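VIN1 (Oscarella pearsei, PDB 6BFI) binds actin filaments and may play a role in cell-cell adhesion, as a sponge member of the vinculin/alpha-catenin family. Local coordinates at residues A369-T374 and A418-L423; A442-D447 and W479-E484; R717-L722 and V776-M781. One frame throughout, in Å; residues are numbered along the deposited sequence.

Followed from the N terminus, the chain makes the three contacts one after another, and none nests in or crosses another. Interaction 1 joins helix 344-375 to helix 399-427, closing a loop of 43 residues. Interaction 2 joins helix 432-449 to helix 466-493 across 31 residues. Helices 399-427 and 432-449 follow each other in the chain and pack together, so the two contacts touch: Asp419 OD1 and Arg446 NH2 form a salt bridge of 3.0 Å, and Ala421 packs on Ala442. Interaction 3 closes 53 mostly helical residues between helix 718-745 and the end of helix 763-778. It lies on the opposite side of the chain's centre from the other two, about 54 Å from interaction 1, centre to centre.

Interaction 1 of 3, residues A369-T374 and A418-L423; sequences AERVAT and ADTAEL
Two helices of an all-helical vinculin-family chain, 344-375 and 399-427, meet here nearly antiparallel through Arg371 and Thr420. Over segments 369-374 and 418-423 the axes run at 160° to each other and come no nearer than 10.2 Å, a separation that leaves room for a long side chain to lie between them. Arg371 fills it. Its chain is bent at chi2 and chi3, which folds the guanidinium across to the second helix instead of letting it run straight out. There NH2 donates to Thr420 OG1 at 2.8 Å, with an N-H...O angle of 150° and the hydroxyl close to the guanidinium plane, at its edge. The methyl CD2 of Leu423 lies over one face of the same group, 3.8 Å from Arg371 NH1 and displaced toward the rim, and also meets the aliphatic CG of Arg371. A leucine suits this place because a flat cation has weakly solvated faces that accept apolar cover while its edge keeps the polar partners.

In this helical bundle the buried guanidinium finds its other partners within the chain. Asp375, just beyond the first segment, pairs with Arg371 NE and also hydrogen-bonds Thr420 OG1, and the carbonyl of Leu308 takes up Arg371 NH1. The Asp375 carboxylate probably offsets the positive charge that Arg371 shares with nearby Arg416, and it ties the arginine and the threonine to one acceptor. Threonine offers a polar and an apolar branch to the same neighbouring helix: OG1 lies beside its own backbone N and faces the arginine, while CG2, anti to that N, lies 4.1 Å from Val372 CG2. Val372 also packs on Val490 of helix 466-493 and Phe499 of helix 496-519, which cover the apolar side of the contact.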
# COMPACT_ATOMS: atom_id res chain seq x y z
N ALA A 369 0.51 12.34 -17.34
CA ALA A 369 -0.36 13.47 -17.04
C ALA A 369 -1.28 13.80 -18.21
O ALA A 369 -2.40 14.28 -18.01
CB ALA A 369 0.47 14.70 -16.66
N GLU A 370 -0.83 13.54 -19.44
CA GLU A 370 -1.67 13.79 -20.61
C GLU A 370 -2.78 12.75 -20.71
O GLU A 370 -3.94 13.09 -20.99
CB GLU A 370 -0.82 13.80 -21.88
CG GLU A 370 -1.41 14.62 -23.01
CD GLU A 370 -0.66 14.44 -24.32
OE1 GLU A 370 -0.11 13.34 -24.54
OE2 GLU A 370 -0.63 15.40 -25.12
N ARG A 371 -2.45 11.47 -20.48
CA ARG A 371 -3.48 10.44 -20.43
C ARG A 371 -4.54 10.78 -19.38
O ARG A 371 -5.74 10.62 -19.63
CB ARG A 371 -2.86 9.08 -20.13
CG ARG A 371 -2.40 8.31 -21.36
CD ARG A 371 -3.58 7.74 -22.14
NE ARG A 371 -4.30 6.73 -21.37
CZ ARG A 371 -4.01 5.43 -21.38
NH1 ARG A 371 -3.00 4.98 -22.12
NH2 ARG A 371 -4.72 4.58 -20.65
N VAL A 372 -4.11 11.25 -18.21
CA VAL A 372 -5.08 11.62 -17.18
C VAL A 372 -5.90 12.82 -17.63
O VAL A 372 -7.13 12.85 -17.45
CB VAL A 372 -4.36 11.89 -15.85
CG1 VAL A 372 -5.34 12.42 -14.82
CG2 VAL A 372 -3.70 10.61 -15.36
N ALA A 373 -5.26 13.82 -18.24
CA ALA A 373 -5.99 15.00 -18.70
C ALA A 373 -7.03 14.64 -19.75
O ALA A 373 -8.07 15.30 -19.84
CB ALA A 373 -5.01 16.03 -19.27
N THR A 374 -6.79 13.59 -20.54
CA THR A 374 -7.74 13.22 -21.58
C THR A 374 -8.85 12.33 -21.03
O THR A 374 -10.04 12.58 -21.30
CB THR A 374 -7.02 12.50 -22.72
OG1 THR A 374 -6.03 13.37 -23.28
CG2 THR A 374 -8.00 12.10 -23.81
N ALA A 418 -10.10 2.62 -16.04
CA ALA A 418 -9.35 1.58 -15.33
C ALA A 418 -8.00 1.32 -15.98
O ALA A 418 -7.00 1.10 -15.28
CB ALA A 418 -10.17 0.29 -15.25
N ASP A 419 -7.94 1.35 -17.31
CA ASP A 419 -6.66 1.18 -18.00
C ASP A 419 -5.69 2.29 -17.64
O ASP A 419 -4.51 2.02 -17.37
CB ASP A 419 -6.88 1.13 -19.52
CG ASP A 419 -7.40 -0.21 -19.99
OD1 ASP A 419 -7.93 -0.98 -19.15
OD2 ASP A 419 -7.29 -0.50 -21.20
N THR A 420 -6.16 3.53 -17.63
CA THR A 420 -5.29 4.65 -17.26
C THR A 420 -4.81 4.53 -15.82
O THR A 420 -3.63 4.78 -15.53
CB THR A 420 -6.03 5.97 -17.49
OG1 THR A 420 -6.19 6.19 -18.89
CG2 THR A 420 -5.25 7.13 -16.88
N ALA A 421 -5.70 4.13 -14.91
CA ALA A 421 -5.27 3.87 -13.54
C ALA A 421 -4.18 2.81 -13.50
O ALA A 421 -3.21 2.93 -12.74
CB ALA A 421 -6.46 3.45 -12.68
N GLU A 422 -4.30 1.77 -14.33
CA GLU A 422 -3.27 0.74 -14.37
C GLU A 422 -1.95 1.29 -14.89
O GLU A 422 -0.88 0.94 -14.38
CB GLU A 422 -3.74 -0.44 -15.23
CG GLU A 422 -2.67 -1.49 -15.47
CD GLU A 422 -2.18 -2.13 -14.19
OE1 GLU A 422 -3.02 -2.43 -13.31
OE2 GLU A 422 -0.95 -2.33 -14.05
N LEU A 423 -2.00 2.15 -15.91
CA LEU A 423 -0.78 2.75 -16.44
C LEU A 423 -0.09 3.60 -15.39
O LEU A 423 1.12 3.51 -15.20
CB LEU A 423 -1.10 3.60 -17.68
CG LEU A 423 0.09 4.37 -18.26
CD1 LEU A 423 1.16 3.42 -18.76
CD2 LEU A 423 -0.36 5.31 -19.37

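Interaction 2 of 3, residues A442-D447 and W479-E484; sequences AAKLRD and WLEAAE
Leu445 lays one methyl on the face of the Trp479 indole, and this meeting forms the buried half of the contact. CD1 stands 3.9 Å from the centroid of the five-membered ring, 21° off its normal, a CH-pi contact displaced toward the NE1 side, where CD1 and NE1 are 3.6 Å apart. NE1 itself makes weak hydrogen bonds to Ser449 OG and Thr414 OG1, which help fix the turn of the ring. The leucine CG is anti to its backbone N (chi1 -177°), and this carries the branch across to the second helix although the CB itself points along the interface. The same CD1 lies 3.8 Å from Ala483 CB, which covers that same face of the tryptophan ring, and a little farther from Ala482 CB. Ala482 suits the close approach to Leu445, their CA atoms 5.8 Å apart; the small methyl of Ala483 leaves the leucine branch space beside it on the indole.

On the outer side Lys444 runs out extended, its CE passing 3.7 Å from Ala482 CB. The apolar part of the lysine thus covers the alanine while NZ goes on to Glu481. That chain is bent at chi2 and comes across the lysine at about a right angle, making a loose salt bridge of 3.5 Å between NZ and OE2.

Helices 432-449 and 466-493 run antiparallel, at 157° over these segments, with axes 9.2 Å apart. Helix 399-427 packs on both through Leu417, which touches Leu445 and Trp479, and its Phe410 ring meets the indole; Ile383 of helix 381-390 packs on Trp479.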
# COMPACT_ATOMS: atom_id res chain seq x y z
N ALA A 442 -9.16 0.21 -9.06
CA ALA A 442 -9.49 -0.04 -10.46
C ALA A 442 -10.30 -1.33 -10.61
O ALA A 442 -11.31 -1.36 -11.32
CB ALA A 442 -8.21 -0.10 -11.30
N ALA A 443 -9.86 -2.41 -9.95
CA ALA A 443 -10.59 -3.67 -10.03
C ALA A 443 -12.00 -3.51 -9.47
O ALA A 443 -12.96 -4.08 -10.01
CB ALA A 443 -9.84 -4.76 -9.27
N LYS A 444 -12.15 -2.73 -8.40
CA LYS A 444 -13.48 -2.42 -7.89
C LYS A 444 -14.30 -1.65 -8.92
O LYS A 444 -15.49 -1.92 -9.11
CB LYS A 444 -13.37 -1.63 -6.59
CG LYS A 444 -14.59 -0.77 -6.28
CD LYS A 444 -14.62 -0.32 -4.83
CE LYS A 444 -15.81 0.59 -4.58
NZ LYS A 444 -16.05 0.83 -3.13
N LEU A 445 -13.67 -0.69 -9.61
CA LEU A 445 -14.40 0.09 -10.61
C LEU A 445 -14.92 -0.80 -11.74
O LEU A 445 -16.07 -0.66 -12.17
CB LEU A 445 -13.52 1.20 -11.17
CG LEU A 445 -14.21 2.13 -12.17
CD1 LEU A 445 -15.40 2.81 -11.53
CD2 LEU A 445 -13.23 3.16 -12.72
N ARG A 446 -14.08 -1.72 -12.24
CA ARG A 446 -14.55 -2.66 -13.25
C ARG A 446 -15.70 -3.50 -12.72
O ARG A 446 -16.74 -3.65 -13.38
CB ARG A 446 -13.39 -3.55 -13.71
CG ARG A 446 -12.24 -2.82 -14.38
CD ARG A 446 -11.20 -3.81 -14.90
NE ARG A 446 -10.28 -3.21 -15.86
CZ ARG A 446 -9.02 -2.89 -15.59
NH1 ARG A 446 -8.52 -3.11 -14.38
NH2 ARG A 446 -8.26 -2.34 -16.53
N ASP A 447 -15.53 -4.04 -11.51
CA ASP A 447 -16.53 -4.94 -10.94
C ASP A 447 -17.89 -4.25 -10.82
O ASP A 447 -18.91 -4.80 -11.25
CB ASP A 447 -16.07 -5.45 -9.58
CG ASP A 447 -17.05 -6.43 -8.96
OD1 ASP A 447 -17.12 -7.58 -9.45
OD2 ASP A 447 -17.74 -6.05 -7.99
N TRP A 479 -21.01 3.75 -8.74
CA TRP A 479 -20.01 3.89 -9.78
C TRP A 479 -19.31 5.25 -9.69
O TRP A 479 -18.09 5.33 -9.83
CB TRP A 479 -20.64 3.71 -11.16
CG TRP A 479 -19.63 3.69 -12.28
CD1 TRP A 479 -19.09 2.59 -12.88
CD2 TRP A 479 -19.02 4.83 -12.91
NE1 TRP A 479 -18.19 2.97 -13.86
CE2 TRP A 479 -18.13 4.34 -13.89
CE3 TRP A 479 -19.15 6.21 -12.75
CZ2 TRP A 479 -17.38 5.19 -14.70
CZ3 TRP A 479 -18.39 7.05 -13.55
CH2 TRP A 479 -17.52 6.53 -14.52
N LEU A 480 -20.08 6.31 -9.45
CA LEU A 480 -19.48 7.64 -9.33
C LEU A 480 -18.56 7.73 -8.12
O LEU A 480 -17.52 8.39 -8.17
CB LEU A 480 -20.57 8.71 -9.26
CG LEU A 480 -21.31 9.02 -10.56
CD1 LEU A 480 -22.38 10.09 -10.33
CD2 LEU A 480 -20.33 9.46 -11.63
N GLU A 481 -18.93 7.07 -7.02
CA GLU A 481 -18.07 7.08 -5.83
C GLU A 481 -16.75 6.37 -6.11
O GLU A 481 -15.67 6.93 -5.87
CB GLU A 481 -18.80 6.44 -4.65
CG GLU A 481 -17.91 6.18 -3.45
CD GLU A 481 -17.76 4.69 -3.15
OE1 GLU A 481 -18.75 3.95 -3.32
OE2 GLU A 481 -16.65 4.28 -2.75
N ALA A 482 -16.82 5.14 -6.62
CA ALA A 482 -15.59 4.40 -6.91
C ALA A 482 -14.73 5.14 -7.92
O ALA A 482 -13.51 5.25 -7.74
CB ALA A 482 -15.93 3.00 -7.42
N ALA A 483 -15.34 5.67 -8.98
CA ALA A 483 -14.59 6.35 -10.03
C ALA A 483 -13.96 7.64 -9.52
O ALA A 483 -12.84 7.98 -9.91
CB ALA A 483 -15.49 6.62 -11.23
N GLU A 484 -14.66 8.36 -8.64
CA GLU A 484 -14.11 9.60 -8.11
C GLU A 484 -12.97 9.34 -7.14
O GLU A 484 -11.97 10.07 -7.14
CB GLU A 484 -15.21 10.43 -7.45
CG GLU A 484 -16.05 11.26 -8.41
CD GLU A 484 -15.35 12.53 -8.89
OE1 GLU A 484 -14.14 12.69 -8.62
OE2 GLU A 484 -16.01 13.37 -9.53

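Interaction 3 of 3, residues R717-L722 and V776-M781; sequences RSKADL and VKATSM
Lys777, in the last turn of helix 763-778, meets Leu722 through its CG, 3.7 Å from Leu722 CD2, the two side chains crossing at about a right angle. Only the base of the lysine takes part. Bent at chi2 (64°), the chain then leads away from the contact, and its ammonium forms a salt bridge with Asp789 and a hydrogen bond with Thr793 OG1 of helix 786-817. A lysine therefore suits a buried place, offering methylenes to the leucine and its charge to a neighbouring helix.

Ala778 comes next and is the point of closest backbone approach, its CA 4.8 Å from that of Lys719. A bare methyl is what such nearness permits: Ala778 CB sits 3.9 Å from Lys719 CB and 4.0 Å from Leu722 CD2. The methylenes of Lys719 lie in front of the Ala778 carbonyl oxygen, Lys719 CG 3.4 Å from Ala778 O.

At Thr779 the backbone leaves the helix. The hydroxyls of Thr779 and Ser780 turn back to the carbonyl oxygens of Val776 and Lys777, both from above the carbonyl plane. Lys777 O also receives the amides of Ser780 and Met781, so three donors gather on it as the helix ends.

Met781 then returns to the first segment. Its CG is placed between the backbone N and the carbonyl carbon (chi1 72°), and the chain beyond is extended, which brings CE to 3.7 Å from both Ser718 CB and Lys719 CG. Unbranched and flexible, methionine can slide alongside Lys719 in the opposite direction and reach the start of helix 718-745.

Around this joint, Val25 of helix 8-32 touches both Lys719 and Thr779, Met705 of helix 690-710 packs on Leu722, and helix 102-145 covers Val776 through Ile116.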
# COMPACT_ATOMS: atom_id res chain seq x y z
N ARG A 717 28.87 -19.60 25.04
CA ARG A 717 28.23 -20.23 23.89
C ARG A 717 27.55 -19.18 23.00
O ARG A 717 27.51 -18.00 23.33
CB ARG A 717 27.22 -21.27 24.34
N SER A 718 27.02 -19.64 21.86
CA SER A 718 26.38 -18.75 20.91
C SER A 718 24.97 -18.33 21.33
O SER A 718 24.41 -17.41 20.72
CB SER A 718 26.32 -19.41 19.53
OG SER A 718 27.60 -19.89 19.14
N LYS A 719 24.40 -18.97 22.35
CA LYS A 719 23.03 -18.68 22.74
C LYS A 719 22.91 -17.30 23.37
O LYS A 719 22.06 -16.49 22.97
CB LYS A 719 22.53 -19.76 23.69
CG LYS A 719 22.73 -21.17 23.16
CD LYS A 719 22.79 -22.19 24.27
CE LYS A 719 23.24 -23.54 23.74
NZ LYS A 719 22.35 -24.04 22.67
N ALA A 720 23.76 -17.01 24.36
CA ALA A 720 23.72 -15.70 25.00
C ALA A 720 24.03 -14.59 24.01
O ALA A 720 23.42 -13.51 24.05
CB ALA A 720 24.69 -15.66 26.18
N ASP A 721 24.98 -14.83 23.10
CA ASP A 721 25.29 -13.84 22.07
C ASP A 721 24.10 -13.64 21.14
O ASP A 721 23.85 -12.52 20.68
CB ASP A 721 26.53 -14.28 21.29
CG ASP A 721 27.78 -14.34 22.16
OD1 ASP A 721 27.86 -13.57 23.13
OD2 ASP A 721 28.67 -15.16 21.87
N LEU A 722 23.35 -14.71 20.86
CA LEU A 722 22.17 -14.59 20.02
C LEU A 722 21.09 -13.75 20.69
O LEU A 722 20.53 -12.83 20.08
CB LEU A 722 21.64 -15.98 19.66
CG LEU A 722 20.28 -16.04 18.95
CD1 LEU A 722 20.25 -15.14 17.72
CD2 LEU A 722 19.93 -17.47 18.58
N VAL A 776 13.64 -18.26 21.41
CA VAL A 776 13.22 -19.63 21.14
C VAL A 776 14.31 -20.40 20.40
O VAL A 776 14.58 -21.57 20.70
CB VAL A 776 11.89 -19.63 20.35
CG1 VAL A 776 11.51 -21.04 19.93
CG2 VAL A 776 10.79 -19.01 21.18
N LYS A 777 14.96 -19.75 19.44
CA LYS A 777 16.03 -20.41 18.68
C LYS A 777 17.22 -20.75 19.57
O LYS A 777 17.83 -21.81 19.42
CB LYS A 777 16.47 -19.51 17.52
CG LYS A 777 17.75 -19.96 16.82
CD LYS A 777 17.58 -21.32 16.16
CE LYS A 777 18.88 -21.76 15.49
NZ LYS A 777 18.74 -23.08 14.83
N ALA A 778 17.55 -19.86 20.51
CA ALA A 778 18.69 -20.10 21.39
C ALA A 778 18.48 -21.31 22.29
O ALA A 778 19.44 -22.01 22.63
CB ALA A 778 18.99 -18.86 22.23
N THR A 779 17.23 -21.58 22.68
CA THR A 779 16.92 -22.69 23.56
C THR A 779 16.68 -24.00 22.82
O THR A 779 16.30 -24.99 23.44
CB THR A 779 15.70 -22.36 24.42
OG1 THR A 779 14.57 -22.10 23.57
CG2 THR A 779 15.97 -21.13 25.27
N SER A 780 16.89 -24.01 21.50
CA SER A 780 16.72 -25.22 20.71
C SER A 780 17.97 -25.65 19.96
O SER A 780 18.18 -26.85 19.78
CB SER A 780 15.57 -25.03 19.69
OG SER A 780 15.86 -23.96 18.81
N MET A 781 18.80 -24.71 19.51
CA MET A 781 20.03 -25.08 18.83
C MET A 781 21.02 -25.68 19.82
O MET A 781 21.01 -25.37 21.01
CB MET A 781 20.65 -23.86 18.14
CG MET A 781 21.28 -22.85 19.07
SD MET A 781 22.11 -21.53 18.17
CE MET A 781 22.75 -20.54 19.53